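Local coordinates for beta-agarase AgaA (PDB 3WZ1), which hydrolyses the beta-1,4-galactosidic linkages of agarose in endo fashion, releasing neoagarotetraose as the main product, through its family 16 glycoside hydrolase domain, at residues 30-35 and 68-73; 102-107 and 269-274; 114-119 and 239-244; 196-201 and 208-213. All coordinates share one frame; numbering follows the deposited sequence.

Contact 1: residues 30-35 and 68-73; sequences NYEAPA and YVSGGK. With NA (sodium ion), chain B.
The carboxylate of Glu32 clasps the start of the type I' turn Ser70-Lys73, which joins strands 67-70 and 73-80 of the GH16 beta-jelly roll into a hairpin. Each oxygen takes one donor from the turn, through its syn lone pair: Ser70 OG gives its proton to Glu32 OE1 at 2.7 Å, and Gly71 N reaches Glu32 OE2 at 3.1 Å. The Glu32 chain points away at its root and is folded back by a bend at chi2 (-63°). Beside this clasp the loop makes a single antiparallel bridge, Ala33 with Val69, whose N-H and C=O groups satisfy each other in both directions. Val69 O accepts twice, from Ala33 N at 2.8 Å and from a water that also donates to Glu32 OE1. A second water donates to Tyr31 O and accepts from Gly72 N, linking loop and turn beside the bridge. Val69 CG1 sits over one face of the Tyr31 ring, 4.1 Å from the centroid, and also lies against Tyr31 O, while the phenol oxygen is held by Asp27 and helix 40-45 packs on both side chains. Both turn glycines have positive phi, a backbone shape that suits this class of turn. The carbonyl of the second is put to use: Gly72 O binds a sodium ion at 2.3 Å, with Asp4, Asp28 and Asp267 as further ligands.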
loop_
_atom_site.group_PDB
_atom_site.type_symbol
_atom_site.label_atom_id
_atom_site.label_comp_id
_atom_site.label_asym_id
_atom_site.label_seq_id
_atom_site.Cartn_x
_atom_site.Cartn_y
_atom_site.Cartn_z
ATOM N N ASN A 30 2.371 -16.615 7.483
ATOM C CA ASN A 30 2.455 -17.602 8.552
ATOM C C ASN A 30 3.743 -18.411 8.444
ATOM O O ASN A 30 3.758 -19.632 8.216
ATOM C CB ASN A 30 1.198 -18.470 8.574
ATOM C CG ASN A 30 0.007 -17.712 9.084
ATOM O OD1 ASN A 30 -0.982 -17.551 8.380
ATOM N ND2 ASN A 30 0.100 -17.218 10.299
ATOM N N TYR A 31 4.837 -17.686 8.587
ATOM C CA TYR A 31 6.178 -18.266 8.609
ATOM C C TYR A 31 7.084 -17.296 9.333
ATOM O O TYR A 31 6.703 -16.145 9.606
ATOM C CB TYR A 31 6.708 -18.549 7.202
ATOM C CG TYR A 31 6.621 -17.390 6.216
ATOM C CD1 TYR A 31 5.479 -17.188 5.449
ATOM C CD2 TYR A 31 7.705 -16.532 6.028
ATOM C CE1 TYR A 31 5.403 -16.140 4.561
ATOM C CE2 TYR A 31 7.649 -15.496 5.128
ATOM C CZ TYR A 31 6.495 -15.296 4.391
ATOM O OH TYR A 31 6.435 -14.252 3.473
ATOM N N GLU A 32 8.293 -17.750 9.648
ATOM C CA GLU A 32 9.258 -16.922 10.362
ATOM C C GLU A 32 10.350 -16.501 9.371
ATOM O O GLU A 32 11.040 -17.347 8.801
ATOM C CB GLU A 32 9.833 -17.693 11.559
ATOM C CG GLU A 32 8.796 -18.002 12.629
ATOM C CD GLU A 32 8.212 -16.752 13.269
ATOM O OE1 GLU A 32 8.996 -15.847 13.630
ATOM O OE2 GLU A 32 6.961 -16.673 13.415
ATOM N N ALA A 33 10.472 -15.189 9.154
ATOM C CA ALA A 33 11.527 -14.623 8.305
ATOM C C ALA A 33 12.164 -13.466 9.058
ATOM O O ALA A 33 11.676 -12.326 9.029
ATOM C CB ALA A 33 10.976 -14.179 6.966
ATOM N N PRO A 34 13.246 -13.758 9.791
ATOM C CA PRO A 34 13.922 -12.730 10.557
ATOM C C PRO A 34 14.440 -11.586 9.709
ATOM O O PRO A 34 14.697 -11.755 8.523
ATOM C CB PRO A 34 15.061 -13.495 11.232
ATOM C CG PRO A 34 14.534 -14.869 11.373
ATOM C CD PRO A 34 13.747 -15.111 10.127
ATOM N N ALA A 35 14.565 -10.422 10.329
ATOM C CA ALA A 35 14.959 -9.206 9.634
ATOM C C ALA A 35 16.185 -9.399 8.752
ATOM O O ALA A 35 16.152 -9.062 7.575
ATOM C CB ALA A 35 15.210 -8.106 10.619
ATOM N N TYR A 68 10.358 -7.767 8.549
ATOM C CA TYR A 68 10.497 -9.146 9.007
ATOM C C TYR A 68 9.108 -9.767 9.061
ATOM O O TYR A 68 8.099 -9.055 9.037
ATOM C CB TYR A 68 11.199 -9.244 10.385
ATOM C CG TYR A 68 10.514 -8.545 11.517
ATOM C CD1 TYR A 68 10.741 -7.191 11.774
ATOM C CD2 TYR A 68 9.633 -9.225 12.330
ATOM C CE1 TYR A 68 10.110 -6.541 12.831
ATOM C CE2 TYR A 68 9.010 -8.583 13.391
ATOM C CZ TYR A 68 9.248 -7.250 13.628
ATOM O OH TYR A 68 8.601 -6.613 14.676
ATOM N N VAL A 69 9.076 -11.085 9.113
ATOM C CA VAL A 69 7.824 -11.826 9.202
ATOM C C VAL A 69 7.883 -12.667 10.471
ATOM O O VAL A 69 8.810 -13.467 10.660
ATOM C CB VAL A 69 7.554 -12.698 7.957
ATOM C CG1 VAL A 69 6.166 -13.318 8.052
ATOM C CG2 VAL A 69 7.656 -11.871 6.683
ATOM N N SER A 70 6.894 -12.488 11.329
ATOM C CA SER A 70 6.803 -13.254 12.574
ATOM C C SER A 70 5.407 -13.209 13.176
ATOM O O SER A 70 4.687 -12.229 13.038
ATOM C CB SER A 70 7.799 -12.732 13.605
ATOM O OG SER A 70 7.904 -13.657 14.693
ATOM N N GLY A 71 5.045 -14.283 13.868
ATOM C CA GLY A 71 3.792 -14.317 14.615
ATOM C C GLY A 71 2.561 -14.117 13.756
ATOM O O GLY A 71 1.567 -13.552 14.235
ATOM N N GLY A 72 2.641 -14.548 12.492
ATOM C CA GLY A 72 1.530 -14.481 11.523
ATOM C C GLY A 72 1.395 -13.146 10.783
ATOM O O GLY A 72 0.412 -12.913 10.069
ATOM N N LYS A 73 2.367 -12.264 10.949
ATOM C CA LYS A 73 2.281 -10.916 10.381
ATOM C C LYS A 73 3.583 -10.543 9.706
ATOM O O LYS A 73 4.664 -10.867 10.204
ATOM C CB LYS A 73 2.059 -9.872 11.486
ATOM C CG LYS A 73 0.901 -10.139 12.442
ATOM C CD LYS A 73 -0.403 -9.860 11.768
ATOM C CE LYS A 73 -1.592 -10.029 12.709
ATOM N NZ LYS A 73 -1.994 -11.464 12.800
HETATM NA NA NA B . -1.357 -13.452 8.682
HETATM O O HOH W 1 4.638 -15.116 10.918
HETATM O O HOH W 2 10.997 -13.911 12.369
#

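Contact 2: residues 102-107 and 269-274; sequences VYMEAR and VRFYKP
Glu105 and Arg270 run side by side from neighbouring strands, and Arg270 NE bonds Glu105 OE1 at 2.8 Å in a salt bridge. The oxygen lies near the guanidinium plane, but the donor comes from above the carboxylate, the two planes being 37° apart; Arg270 NH2 adds a weak bond to the same atom. Trp268 NE1 also grips OE1, while Glu105 OE2 takes Tyr103 OH at 2.7 Å and a salt bridge from Arg188. Arg270 NH1 in turn donates to Tyr272 OH, so a chain of polar groups crosses the face that carries Tyr103 and Tyr272. Cutting Arg270 back to alanine is likely to leave the buried Glu105 carboxylate leaning on Arg188 for its salt bridge and the Tyr272 hydroxyl without this donor. These strands, 102-109 and 264-276, are antiparallel neighbours in the jelly roll, with Tyr103-Tyr272 and Glu105-Arg270 as hydrogen-bonded pairs. Their other face is apolar and close-packed: Met104 CB meets Phe271 CD2 at 3.9 Å, Ala106 CB meets Val269 CG1 at 4.0 Å, and strand 116-123 covers them. The contact opens toward solvent at partly exposed Lys273. Its chain leaves pointing away, then bends at chi2 (-72°) and chi3 (-70°), bringing Lys273 CD to 3.9 Å from Val102 CG2 and letting NZ bond Pro101 O.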
loop_
_atom_site.group_PDB
_atom_site.type_symbol
_atom_site.label_atom_id
_atom_site.label_comp_id
_atom_site.label_asym_id
_atom_site.label_seq_id
_atom_site.Cartn_x
_atom_site.Cartn_y
_atom_site.Cartn_z
ATOM N N VAL A 102 -7.654 -7.469 -11.807
ATOM C CA VAL A 102 -7.196 -8.108 -10.599
ATOM C C VAL A 102 -7.748 -7.388 -9.383
ATOM O O VAL A 102 -7.829 -6.163 -9.385
ATOM C CB VAL A 102 -5.638 -8.160 -10.552
ATOM C CG1 VAL A 102 -5.039 -6.753 -10.555
ATOM C CG2 VAL A 102 -5.145 -8.982 -9.372
ATOM N N TYR A 103 -8.147 -8.159 -8.373
ATOM C CA TYR A 103 -8.532 -7.598 -7.070
ATOM C C TYR A 103 -7.350 -7.754 -6.130
ATOM O O TYR A 103 -6.823 -8.847 -6.000
ATOM C CB TYR A 103 -9.764 -8.316 -6.485
ATOM C CG TYR A 103 -10.193 -7.776 -5.146
ATOM C CD1 TYR A 103 -10.836 -6.542 -5.045
ATOM C CD2 TYR A 103 -9.924 -8.475 -3.966
ATOM C CE1 TYR A 103 -11.221 -6.026 -3.824
ATOM C CE2 TYR A 103 -10.291 -7.948 -2.741
ATOM C CZ TYR A 103 -10.930 -6.723 -2.674
ATOM O OH TYR A 103 -11.311 -6.198 -1.455
ATOM N N MET A 104 -6.951 -6.663 -5.480
ATOM C CA MET A 104 -5.721 -6.611 -4.674
ATOM C C MET A 104 -6.077 -6.062 -3.299
ATOM O O MET A 104 -6.600 -4.955 -3.216
ATOM C CB MET A 104 -4.713 -5.674 -5.349
ATOM C CG MET A 104 -4.583 -5.911 -6.839
ATOM S SD MET A 104 -3.390 -4.814 -7.682
ATOM C CE MET A 104 -4.170 -3.230 -7.481
ATOM N N GLU A 105 -5.787 -6.815 -2.238
ATOM C CA GLU A 105 -6.281 -6.468 -0.903
ATOM C C GLU A 105 -5.267 -6.764 0.175
ATOM O O GLU A 105 -4.591 -7.797 0.130
ATOM C CB GLU A 105 -7.565 -7.245 -0.635
ATOM C CG GLU A 105 -8.305 -6.841 0.634
ATOM C CD GLU A 105 -9.332 -7.882 0.991
ATOM O OE1 GLU A 105 -8.932 -8.916 1.583
ATOM O OE2 GLU A 105 -10.487 -7.624 0.715
ATOM N N ALA A 106 -5.174 -5.876 1.165
ATOM C CA ALA A 106 -4.376 -6.141 2.357
ATOM C C ALA A 106 -5.236 -6.018 3.593
ATOM O O ALA A 106 -6.141 -5.196 3.636
ATOM C CB ALA A 106 -3.227 -5.167 2.482
ATOM N N ARG A 107 -4.921 -6.832 4.599
ATOM C CA ARG A 107 -5.469 -6.641 5.934
ATOM C C ARG A 107 -4.315 -6.197 6.813
ATOM O O ARG A 107 -3.297 -6.891 6.920
ATOM C CB ARG A 107 -6.106 -7.927 6.471
ATOM C CG ARG A 107 -6.640 -7.793 7.900
ATOM C CD ARG A 107 -7.387 -9.025 8.371
ATOM N NE ARG A 107 -8.113 -8.706 9.603
ATOM C CZ ARG A 107 -7.770 -9.100 10.832
ATOM N NH1 ARG A 107 -6.714 -9.864 11.060
ATOM N NH2 ARG A 107 -8.515 -8.728 11.856
ATOM N N VAL A 269 -1.675 -10.125 2.421
ATOM C CA VAL A 269 -1.971 -9.535 1.115
ATOM C C VAL A 269 -2.504 -10.669 0.245
ATOM O O VAL A 269 -1.973 -11.773 0.260
ATOM C CB VAL A 269 -0.766 -8.821 0.474
ATOM C CG1 VAL A 269 -0.329 -7.624 1.321
ATOM C CG2 VAL A 269 0.417 -9.764 0.237
ATOM N N ARG A 270 -3.582 -10.397 -0.488
ATOM C CA ARG A 270 -4.148 -11.402 -1.355
ATOM C C ARG A 270 -4.618 -10.750 -2.638
ATOM O O ARG A 270 -4.990 -9.555 -2.677
ATOM C CB ARG A 270 -5.268 -12.176 -0.655
ATOM C CG ARG A 270 -6.536 -11.398 -0.357
ATOM C CD ARG A 270 -7.569 -12.266 0.378
ATOM N NE ARG A 270 -8.795 -11.522 0.629
ATOM C CZ ARG A 270 -10.007 -12.050 0.830
ATOM N NH1 ARG A 270 -10.204 -13.363 0.734
ATOM N NH2 ARG A 270 -11.021 -11.236 1.113
ATOM N N PHE A 271 -4.622 -11.560 -3.683
ATOM C CA PHE A 271 -4.872 -11.087 -5.020
ATOM C C PHE A 271 -5.722 -12.119 -5.718
ATOM O O PHE A 271 -5.437 -13.315 -5.598
ATOM C CB PHE A 271 -3.542 -10.908 -5.768
ATOM C CG PHE A 271 -2.503 -10.156 -4.989
ATOM C CD1 PHE A 271 -1.664 -10.819 -4.128
ATOM C CD2 PHE A 271 -2.380 -8.782 -5.110
ATOM C CE1 PHE A 271 -0.721 -10.122 -3.377
ATOM C CE2 PHE A 271 -1.436 -8.088 -4.372
ATOM C CZ PHE A 271 -0.616 -8.757 -3.518
ATOM N N TYR A 272 -6.747 -11.676 -6.450
ATOM C CA TYR A 272 -7.605 -12.612 -7.197
ATOM C C TYR A 272 -7.795 -12.153 -8.623
ATOM O O TYR A 272 -7.926 -10.950 -8.892
ATOM C CB TYR A 272 -8.997 -12.745 -6.541
ATOM C CG TYR A 272 -9.003 -13.368 -5.160
ATOM C CD1 TYR A 272 -8.766 -12.601 -4.037
ATOM C CD2 TYR A 272 -9.242 -14.743 -4.975
ATOM C CE1 TYR A 272 -8.757 -13.157 -2.774
ATOM C CE2 TYR A 272 -9.234 -15.296 -3.707
ATOM C CZ TYR A 272 -8.998 -14.497 -2.612
ATOM O OH TYR A 272 -8.996 -15.069 -1.339
ATOM N N LYS A 273 -7.877 -13.142 -9.518
ATOM C CA LYS A 273 -8.131 -12.924 -10.926
ATOM C C LYS A 273 -9.517 -13.452 -11.265
ATOM O O LYS A 273 -9.888 -14.527 -10.808
ATOM C CB LYS A 273 -7.106 -13.678 -11.756
ATOM C CG LYS A 273 -5.677 -13.281 -11.457
ATOM C CD LYS A 273 -5.351 -11.902 -11.983
ATOM C CE LYS A 273 -5.275 -11.839 -13.499
ATOM N NZ LYS A 273 -4.885 -10.475 -13.973
ATOM N N PRO A 274 -10.277 -12.702 -12.063
ATOM C CA PRO A 274 -11.590 -13.198 -12.447
ATOM C C PRO A 274 -11.436 -14.167 -13.624
ATOM O O PRO A 274 -10.786 -13.834 -14.629
ATOM C CB PRO A 274 -12.336 -11.914 -12.820
ATOM C CG PRO A 274 -11.281 -11.024 -13.380
ATOM C CD PRO A 274 -10.005 -11.367 -12.633
#

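Contact 3: residues 114-119 and 239-244; sequences VLASDF and EDQNWR
Glu239 O accepts Ala116 N at 2.8 Å and, weakly, a water that also takes the N-H of Gln241. The reciprocal bond, Glu239 N to Ala116 O, completes one antiparallel pair where strand 116-123 begins and strand 232-239 ends. Beyond it Arg244, bent at chi2 and chi3 (83°), swings its NH2 to Val114 O at 3.0 Å, in the carbonyl plane and on a lone pair, while its NH1 bonds Gln143 OE1. Leu115 CD2 rests against Asp240 CB, the two side chains crossing at about a right angle. The Gln241 amide lies against Ala116 CB, with Gln241 NE2 3.5 Å from it; that NE2 donates to Glu239 OE1 from above the carboxylate, and OE1 of the amide receives Trp243 NE1 and bonds Tyr136. Asp118 OD2 comes within 3.6 Å of Glu239 OE2, so two buried acids crowd together, and Asn237 donates to the latter oxygen. Gln241 NE2 also bonds Glu134, the predicted proton donor, consistent with a second-shell place beside the GH16 catalytic site.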
loop_
_atom_site.group_PDB
_atom_site.type_symbol
_atom_site.label_atom_id
_atom_site.label_comp_id
_atom_site.label_asym_id
_atom_site.label_seq_id
_atom_site.Cartn_x
_atom_site.Cartn_y
_atom_site.Cartn_z
ATOM N N VAL A 114 3.438 9.555 11.959
ATOM C CA VAL A 114 3.133 10.495 10.884
ATOM C C VAL A 114 3.581 9.993 9.512
ATOM O O VAL A 114 3.263 10.575 8.472
ATOM C CB VAL A 114 3.701 11.896 11.141
ATOM C CG1 VAL A 114 3.064 12.486 12.391
ATOM C CG2 VAL A 114 5.234 11.898 11.246
ATOM N N LEU A 115 4.379 8.932 9.526
ATOM C CA LEU A 115 4.778 8.237 8.307
ATOM C C LEU A 115 3.583 7.669 7.580
ATOM O O LEU A 115 2.603 7.268 8.202
ATOM C CB LEU A 115 5.696 7.078 8.674
ATOM C CG LEU A 115 6.984 7.444 9.405
ATOM C CD1 LEU A 115 7.606 6.216 10.030
ATOM C CD2 LEU A 115 7.944 8.097 8.425
ATOM N N ALA A 116 3.707 7.558 6.260
ATOM C CA ALA A 116 2.747 6.780 5.478
ATOM C C ALA A 116 2.945 5.289 5.721
ATOM O O ALA A 116 4.078 4.808 5.652
ATOM C CB ALA A 116 2.922 7.079 3.992
ATOM N N SER A 117 1.854 4.571 6.019
ATOM C CA SER A 117 1.785 3.110 5.988
ATOM C C SER A 117 1.140 2.759 4.656
ATOM O O SER A 117 0.021 3.215 4.364
ATOM C CB SER A 117 0.960 2.538 7.155
ATOM O OG SER A 117 1.538 2.842 8.420
ATOM N N ASP A 118 1.850 1.990 3.824
ATOM C CA ASP A 118 1.474 1.812 2.414
ATOM C C ASP A 118 1.330 0.359 1.966
ATOM O O ASP A 118 2.123 -0.510 2.344
ATOM C CB ASP A 118 2.496 2.469 1.480
ATOM C CG ASP A 118 2.728 3.936 1.780
ATOM O OD1 ASP A 118 1.730 4.652 2.028
ATOM O OD2 ASP A 118 3.917 4.393 1.716
ATOM N N PHE A 119 0.333 0.137 1.108
ATOM C CA PHE A 119 0.177 -1.085 0.302
ATOM C C PHE A 119 -0.199 -0.559 -1.058
ATOM O O PHE A 119 -1.272 0.038 -1.234
ATOM C CB PHE A 119 -0.897 -2.003 0.873
ATOM C CG PHE A 119 -1.267 -3.167 -0.021
ATOM C CD1 PHE A 119 -0.316 -4.074 -0.473
ATOM C CD2 PHE A 119 -2.605 -3.358 -0.375
ATOM C CE1 PHE A 119 -0.705 -5.172 -1.266
ATOM C CE2 PHE A 119 -2.984 -4.435 -1.167
ATOM C CZ PHE A 119 -2.045 -5.342 -1.592
ATOM N N GLU A 239 6.742 5.133 4.359
ATOM C CA GLU A 239 7.437 6.263 3.735
ATOM C C GLU A 239 7.370 7.494 4.614
ATOM O O GLU A 239 6.309 7.840 5.157
ATOM C CB GLU A 239 6.827 6.604 2.383
ATOM C CG GLU A 239 7.081 5.546 1.319
ATOM C CD GLU A 239 6.380 5.817 -0.002
ATOM O OE1 GLU A 239 5.807 6.929 -0.176
ATOM O OE2 GLU A 239 6.394 4.899 -0.870
ATOM N N ASP A 240 8.491 8.191 4.699
ATOM C CA ASP A 240 8.506 9.586 5.112
ATOM C C ASP A 240 8.384 10.342 3.795
ATOM O O ASP A 240 9.309 10.304 2.971
ATOM C CB ASP A 240 9.803 9.920 5.844
ATOM C CG ASP A 240 9.894 11.365 6.211
ATOM O OD1 ASP A 240 9.419 11.741 7.318
ATOM O OD2 ASP A 240 10.383 12.134 5.360
ATOM N N GLN A 241 7.227 10.962 3.558
ATOM C CA GLN A 241 6.905 11.556 2.268
ATOM C C GLN A 241 7.218 13.045 2.255
ATOM O O GLN A 241 7.047 13.727 3.269
ATOM C CB GLN A 241 5.440 11.304 1.910
ATOM C CG GLN A 241 5.123 9.813 1.807
ATOM C CD GLN A 241 3.685 9.518 1.441
ATOM O OE1 GLN A 241 2.755 10.279 1.769
ATOM N NE2 GLN A 241 3.480 8.391 0.777
ATOM N N ASN A 242 7.656 13.547 1.114
ATOM C CA ASN A 242 8.088 14.941 1.036
ATOM C C ASN A 242 7.003 15.960 1.411
ATOM O O ASN A 242 7.306 16.934 2.091
ATOM C CB ASN A 242 8.612 15.301 -0.346
ATOM C CG ASN A 242 9.960 14.691 -0.637
ATOM O OD1 ASN A 242 11.018 15.294 -0.393
ATOM N ND2 ASN A 242 9.942 13.508 -1.147
ATOM N N TRP A 243 5.764 15.724 1.002
ATOM C CA TRP A 243 4.696 16.689 1.305
ATOM C C TRP A 243 4.516 16.841 2.819
ATOM O O TRP A 243 3.950 17.836 3.274
ATOM C CB TRP A 243 3.363 16.333 0.611
ATOM C CG TRP A 243 2.656 15.186 1.226
ATOM C CD1 TRP A 243 2.970 13.848 1.110
ATOM C CD2 TRP A 243 1.536 15.250 2.106
ATOM N NE1 TRP A 243 2.109 13.097 1.850
ATOM C CE2 TRP A 243 1.217 13.923 2.482
ATOM C CE3 TRP A 243 0.753 16.301 2.606
ATOM C CZ2 TRP A 243 0.166 13.619 3.328
ATOM C CZ3 TRP A 243 -0.300 15.995 3.448
ATOM C CH2 TRP A 243 -0.582 14.657 3.815
ATOM N N ARG A 244 4.973 15.847 3.596
ATOM C CA ARG A 244 4.966 15.929 5.048
ATOM C C ARG A 244 6.278 16.516 5.581
ATOM O O ARG A 244 6.269 17.565 6.235
ATOM C CB ARG A 244 4.695 14.549 5.667
ATOM C CG ARG A 244 3.461 13.832 5.092
ATOM C CD ARG A 244 2.637 13.162 6.173
ATOM N NE ARG A 244 1.738 14.115 6.815
ATOM C CZ ARG A 244 1.023 13.868 7.906
ATOM N NH1 ARG A 244 0.219 14.830 8.370
ATOM N NH2 ARG A 244 1.094 12.707 8.548
HETATM O O HOH W 3 5.264 11.025 5.720
#

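Contact 4: residues 196-201 and 208-213; sequences PWHLEY and VRTVSG
Val208 and Arg209 both face Tyr201, a classic beta bulge in the hairpin of strands 198-203 and 206-212 in the jelly roll. Tyr201 O takes Val208 N at 2.9 Å, while Tyr201 N donates to Arg209 O. Leu199 and Val211 then pair regularly, and Val211 CG2 meets Tyr201 CE1 at 3.9 Å on the face packed against strand 150-158, where Tyr201 OH bonds Ser153 O. The opposite face carries a run of polar side chains. With its ring swung anti to the backbone N (chi1 -170°), His198 bonds Ser212 OG through ND1 and Glu200 OE2 through NE2, both partners lying near the ring plane; Thr210 CG2 touches His198 CE1 at 3.6 Å. A leucine replacing His198 would probably cost Ser212 OG and Glu200 OE2 the ring that bridges them, leaving the Glu200 carboxylate to its bond with Tyr202 OH. At the open end of the hairpin Gly213 N, at the N-cap of helix 214-217, bonds Trp197 O at 2.9 Å.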
loop_
_atom_site.group_PDB
_atom_site.type_symbol
_atom_site.label_atom_id
_atom_site.label_comp_id
_atom_site.label_asym_id
_atom_site.label_seq_id
_atom_site.Cartn_x
_atom_site.Cartn_y
_atom_site.Cartn_z
ATOM N N PRO A 196 -7.892 -0.316 -17.550
ATOM C CA PRO A 196 -7.059 0.865 -17.397
ATOM C C PRO A 196 -7.803 2.132 -16.983
ATOM O O PRO A 196 -7.159 3.108 -16.636
ATOM C CB PRO A 196 -6.462 1.046 -18.803
ATOM C CG PRO A 196 -6.383 -0.346 -19.332
ATOM C CD PRO A 196 -7.669 -0.970 -18.844
ATOM N N TRP A 197 -9.130 2.126 -17.060
ATOM C CA TRP A 197 -9.936 3.294 -16.762
ATOM C C TRP A 197 -10.918 3.085 -15.613
ATOM O O TRP A 197 -11.847 3.891 -15.438
ATOM C CB TRP A 197 -10.703 3.721 -18.014
ATOM C CG TRP A 197 -9.800 3.981 -19.161
ATOM C CD1 TRP A 197 -9.655 3.219 -20.281
ATOM C CD2 TRP A 197 -8.869 5.057 -19.287
ATOM N NE1 TRP A 197 -8.719 3.774 -21.112
ATOM C CE2 TRP A 197 -8.211 4.898 -20.519
ATOM C CE3 TRP A 197 -8.541 6.148 -18.489
ATOM C CZ2 TRP A 197 -7.236 5.790 -20.965
ATOM C CZ3 TRP A 197 -7.552 7.015 -18.931
ATOM C CH2 TRP A 197 -6.932 6.841 -20.161
ATOM N N HIS A 198 -10.729 2.051 -14.787
ATOM C CA HIS A 198 -11.722 1.751 -13.773
ATOM C C HIS A 198 -11.131 1.072 -12.555
ATOM O O HIS A 198 -10.649 -0.057 -12.633
ATOM C CB HIS A 198 -12.820 0.893 -14.379
ATOM C CG HIS A 198 -14.001 0.719 -13.484
ATOM N ND1 HIS A 198 -15.095 1.554 -13.533
ATOM C CD2 HIS A 198 -14.267 -0.196 -12.524
ATOM C CE1 HIS A 198 -15.980 1.166 -12.637
ATOM N NE2 HIS A 198 -15.505 0.106 -12.012
ATOM N N LEU A 199 -11.170 1.797 -11.446
ATOM C CA LEU A 199 -10.774 1.318 -10.117
ATOM C C LEU A 199 -11.936 1.377 -9.142
ATOM O O LEU A 199 -12.678 2.377 -9.097
ATOM C CB LEU A 199 -9.677 2.226 -9.565
ATOM C CG LEU A 199 -8.411 2.395 -10.402
ATOM C CD1 LEU A 199 -7.498 3.367 -9.700
ATOM C CD2 LEU A 199 -7.684 1.083 -10.623
ATOM N N GLU A 200 -12.069 0.335 -8.320
ATOM C CA GLU A 200 -13.037 0.323 -7.222
ATOM C C GLU A 200 -12.329 0.091 -5.903
ATOM O O GLU A 200 -11.559 -0.864 -5.780
ATOM C CB GLU A 200 -14.093 -0.763 -7.419
ATOM C CG GLU A 200 -14.940 -0.584 -8.673
ATOM C CD GLU A 200 -15.727 -1.816 -9.066
ATOM O OE1 GLU A 200 -15.611 -2.890 -8.442
ATOM O OE2 GLU A 200 -16.493 -1.697 -10.064
ATOM N N TYR A 201 -12.602 0.941 -4.916
ATOM C CA TYR A 201 -11.994 0.809 -3.584
ATOM C C TYR A 201 -12.963 0.228 -2.571
ATOM O O TYR A 201 -14.111 0.702 -2.461
ATOM C CB TYR A 201 -11.507 2.161 -3.072
ATOM C CG TYR A 201 -10.350 2.729 -3.883
ATOM C CD1 TYR A 201 -10.571 3.373 -5.087
ATOM C CD2 TYR A 201 -9.031 2.602 -3.445
ATOM C CE1 TYR A 201 -9.521 3.870 -5.829
ATOM C CE2 TYR A 201 -7.971 3.116 -4.188
ATOM C CZ TYR A 201 -8.216 3.747 -5.380
ATOM O OH TYR A 201 -7.192 4.261 -6.161
ATOM N N VAL A 208 -16.524 1.726 -1.290
ATOM C CA VAL A 208 -16.581 3.108 -0.801
ATOM C C VAL A 208 -16.264 4.177 -1.848
ATOM O O VAL A 208 -16.609 5.343 -1.641
ATOM C CB VAL A 208 -15.687 3.321 0.447
ATOM C CG1 VAL A 208 -16.132 2.417 1.579
ATOM C CG2 VAL A 208 -14.205 3.110 0.146
ATOM N N ARG A 209 -15.637 3.817 -2.966
ATOM C CA ARG A 209 -15.281 4.808 -3.984
ATOM C C ARG A 209 -15.019 4.117 -5.300
ATOM O O ARG A 209 -14.327 3.089 -5.348
ATOM C CB ARG A 209 -14.029 5.586 -3.556
ATOM C CG ARG A 209 -13.478 6.571 -4.573
ATOM C CD ARG A 209 -12.394 7.401 -3.907
ATOM N NE ARG A 209 -11.646 8.280 -4.790
ATOM C CZ ARG A 209 -11.979 9.528 -5.125
ATOM N NH1 ARG A 209 -13.122 10.077 -4.706
ATOM N NH2 ARG A 209 -11.159 10.234 -5.879
ATOM N N THR A 210 -15.519 4.720 -6.380
ATOM C CA THR A 210 -15.256 4.253 -7.726
ATOM C C THR A 210 -14.577 5.382 -8.471
ATOM O O THR A 210 -15.056 6.521 -8.460
ATOM C CB THR A 210 -16.555 3.828 -8.439
ATOM O OG1 THR A 210 -17.143 2.738 -7.734
ATOM C CG2 THR A 210 -16.269 3.403 -9.858
ATOM N N VAL A 211 -13.456 5.076 -9.108
ATOM C CA VAL A 211 -12.699 6.037 -9.879
ATOM C C VAL A 211 -12.681 5.531 -11.319
ATOM O O VAL A 211 -11.987 4.568 -11.631
ATOM C CB VAL A 211 -11.274 6.167 -9.307
ATOM C CG1 VAL A 211 -10.423 7.097 -10.164
ATOM C CG2 VAL A 211 -11.349 6.665 -7.865
ATOM N N SER A 212 -13.450 6.181 -12.196
ATOM C CA SER A 212 -13.751 5.610 -13.501
ATOM C C SER A 212 -13.776 6.700 -14.577
ATOM O O SER A 212 -14.418 7.725 -14.386
ATOM C CB SER A 212 -15.091 4.885 -13.459
ATOM O OG SER A 212 -15.255 4.063 -14.615
ATOM N N GLY A 213 -13.091 6.449 -15.690
ATOM C CA GLY A 213 -13.082 7.363 -16.840
ATOM C C GLY A 213 -11.838 8.226 -16.911
ATOM O O GLY A 213 -11.220 8.535 -15.889
HETATM O O HOH W 4 -14.562 3.752 -17.408
#

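Overall arrangement
From the N terminus, contact 1 closes first, bringing the loop after strand 18-22 onto the hairpin turn that follows strand 67-70, and is finished before the others open. Contact 2 then spans most of the remaining chain, pairing strand 102-109 with the C-terminal strand 264-276. Contact 3 is nested inside it, joining strand 116-123 to the end of strand 232-239 and the helix after it, and contact 4, a local hairpin, is nested within contact 3. None cross. Contacts 2 and 3 meet directly: the Phe119 ring packs on Ala106, Val269 and Phe271, linking the layers of the jelly roll. Contacts 1 and 4 lie on opposite sides of the chain's centre, about 33 Å apart between centres.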